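PDB 3CJH: mitochondrial import inner membrane translocase subunit TIM8 from Saccharomyces cerevisiae, which acts as an intermembrane-space chaperone in the import and insertion of some multi-pass inner-membrane proteins and in the transfer of beta-barrel precursors to the outer-membrane sorting machinery. Local coordinates for residues Q16-I20 and V46-L50. Residues are numbered along the deposited sequence; the frame is centred on the assembly and turned at random.
Sequences QFTNI and VNRFL
Phe17 and Phe49 meet obliquely between the two helices of the small Tim hairpin, with ring centroids 5.7 Å apart and planes inclined at 64°. Their nearest atoms are Phe17 CE1 and Phe49 CD1 at 3.6 Å, and Phe49 CD1 comes up against the rim of the Phe17 ring, close to the ring's own plane. Phe17 reaches this place with CG beside the backbone N and anti to the carbonyl carbon (chi1 -71°), and its first side-chain bond is directed toward residues 46-50.

Aliphatic groups supply the remaining contacts. Val46 CG1 approaches Phe17 CD2 at 4.3 Å, where the backbones come nearest, and Leu50 CD2 meets Phe17 CZ at 4.1 Å. One turn along helix 7-25, Ile20 CD1 lies 3.7 Å from Phe49 CZ, the two side chains crossing at about a right angle. With an alanine at Phe49 the ring is gone, and Ile20 CD1 and Phe17 CE1 would probably lose their partner, leaving a gap between the helices.

No hydrogen bond crosses between the segments. The axes of the two segments approach to 11.0 Å at their closest, with their directions at 114°, so ring-sized side chains span the separation. The twin CX3C disulfides, Cys21–Cys45 and Cys25–Cys41, join the same helices covalently on the hairpin-loop side. A chain of another protein lays an apolar side chain on Phe17, and a different one brings an aromatic ring to Phe49. The chemistry is thus consistent with an apolar joint that relies on packing, continuous with the subunit interfaces of the six-chain assembly.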
loop_
_atom_site.group_PDB
_atom_site.type_symbol
_atom_site.label_atom_id
_atom_site.label_comp_id
_atom_site.label_asym_id
_atom_site.label_seq_id
_atom_site.Cartn_x
_atom_site.Cartn_y
_atom_site.Cartn_z
ATOM N N GLN B 16 -3.396 8.402 10.242
ATOM C CA GLN B 16 -3.696 7.842 8.960
ATOM C C GLN B 16 -3.776 8.913 7.887
ATOM O O GLN B 16 -3.182 8.750 6.814
ATOM C CB GLN B 16 -4.972 7.030 8.992
ATOM C CG GLN B 16 -5.279 6.548 7.608
ATOM C CD GLN B 16 -6.095 5.347 7.559
ATOM O OE1 GLN B 16 -6.198 4.587 8.538
ATOM N NE2 GLN B 16 -6.702 5.142 6.395
ATOM N N PHE B 17 -4.491 10.004 8.175
ATOM C CA PHE B 17 -4.632 11.097 7.204
ATOM C C PHE B 17 -3.286 11.680 6.840
ATOM O O PHE B 17 -3.001 11.930 5.668
ATOM C CB PHE B 17 -5.527 12.210 7.734
ATOM C CG PHE B 17 -6.966 11.835 7.818
ATOM C CD1 PHE B 17 -7.596 11.198 6.748
ATOM C CD2 PHE B 17 -7.715 12.127 8.959
ATOM C CE1 PHE B 17 -8.943 10.836 6.822
ATOM C CE2 PHE B 17 -9.072 11.772 9.040
ATOM C CZ PHE B 17 -9.683 11.127 7.968
ATOM N N THR B 18 -2.463 11.880 7.863
ATOM C CA THR B 18 -1.135 12.425 7.677
ATOM C C THR B 18 -0.349 11.515 6.761
ATOM O O THR B 18 0.290 11.975 5.808
ATOM C CB THR B 18 -0.398 12.574 8.985
ATOM O OG1 THR B 18 -1.083 13.525 9.824
ATOM C CG2 THR B 18 0.980 13.087 8.727
ATOM N N ASN B 19 -0.430 10.217 7.016
ATOM C CA ASN B 19 0.264 9.252 6.183
ATOM C C ASN B 19 -0.171 9.312 4.703
ATOM O O ASN B 19 0.673 9.324 3.796
ATOM C CB ASN B 19 0.058 7.854 6.737
ATOM C CG ASN B 19 0.772 6.808 5.927
ATOM O OD1 ASN B 19 1.943 6.972 5.572
ATOM N ND2 ASN B 19 0.071 5.728 5.609
ATOM N N ILE B 20 -1.479 9.401 4.458
ATOM C CA ILE B 20 -1.971 9.468 3.073
ATOM C C ILE B 20 -1.589 10.787 2.418
ATOM O O ILE B 20 -1.062 10.808 1.301
ATOM C CB ILE B 20 -3.526 9.324 2.904
ATOM C CG1 ILE B 20 -4.223 8.765 4.151
ATOM C CG2 ILE B 20 -3.820 8.438 1.660
ATOM C CD1 ILE B 20 -5.639 8.229 3.911
ATOM N N VAL B 46 -7.008 16.713 3.605
ATOM C CA VAL B 46 -7.807 16.247 4.751
ATOM C C VAL B 46 -9.322 16.520 4.561
ATOM O O VAL B 46 -10.159 15.635 4.794
ATOM C CB VAL B 46 -7.438 16.953 6.088
ATOM C CG1 VAL B 46 -7.834 16.075 7.277
ATOM C CG2 VAL B 46 -5.980 17.314 6.158
ATOM N N ASN B 47 -9.660 17.750 4.173
ATOM C CA ASN B 47 -11.055 18.168 4.034
ATOM C C ASN B 47 -11.770 17.381 2.944
ATOM O O ASN B 47 -12.861 16.832 3.132
ATOM C CB ASN B 47 -11.128 19.666 3.701
ATOM C CG ASN B 47 -11.121 20.527 4.934
ATOM O OD1 ASN B 47 -12.077 20.512 5.691
ATOM N ND2 ASN B 47 -10.049 21.274 5.145
ATOM N N ARG B 48 -11.129 17.364 1.788
ATOM C CA ARG B 48 -11.574 16.608 0.628
ATOM C C ARG B 48 -11.744 15.115 0.970
ATOM O O ARG B 48 -12.689 14.453 0.526
ATOM C CB ARG B 48 -10.548 16.796 -0.504
ATOM C CG ARG B 48 -11.128 17.083 -1.850
ATOM C CD ARG B 48 -12.188 18.219 -1.837
ATOM N NE ARG B 48 -11.645 19.529 -1.493
ATOM C CZ ARG B 48 -12.049 20.307 -0.482
ATOM N NH1 ARG B 48 -13.032 19.948 0.345
ATOM N NH2 ARG B 48 -11.465 21.489 -0.305
ATOM N N PHE B 49 -10.845 14.591 1.795
ATOM C CA PHE B 49 -10.971 13.205 2.228
ATOM C C PHE B 49 -12.215 12.973 3.098
ATOM O O PHE B 49 -12.935 12.005 2.906
ATOM C CB PHE B 49 -9.736 12.751 2.989
ATOM C CG PHE B 49 -9.421 11.344 2.743
ATOM C CD1 PHE B 49 -10.064 10.350 3.472
ATOM C CD2 PHE B 49 -8.543 10.991 1.700
ATOM C CE1 PHE B 49 -9.805 9.015 3.209
ATOM C CE2 PHE B 49 -8.280 9.672 1.424
ATOM C CZ PHE B 49 -8.918 8.671 2.180
ATOM N N LEU B 50 -12.454 13.873 4.049
ATOM C CA LEU B 50 -13.636 13.801 4.928
ATOM C C LEU B 50 -14.932 13.903 4.140
ATOM O O LEU B 50 -15.876 13.166 4.402
ATOM C CB LEU B 50 -13.590 14.914 5.979
ATOM C CG LEU B 50 -12.458 14.704 6.984
ATOM C CD1 LEU B 50 -12.027 16.009 7.639
ATOM C CD2 LEU B 50 -12.865 13.638 8.022
#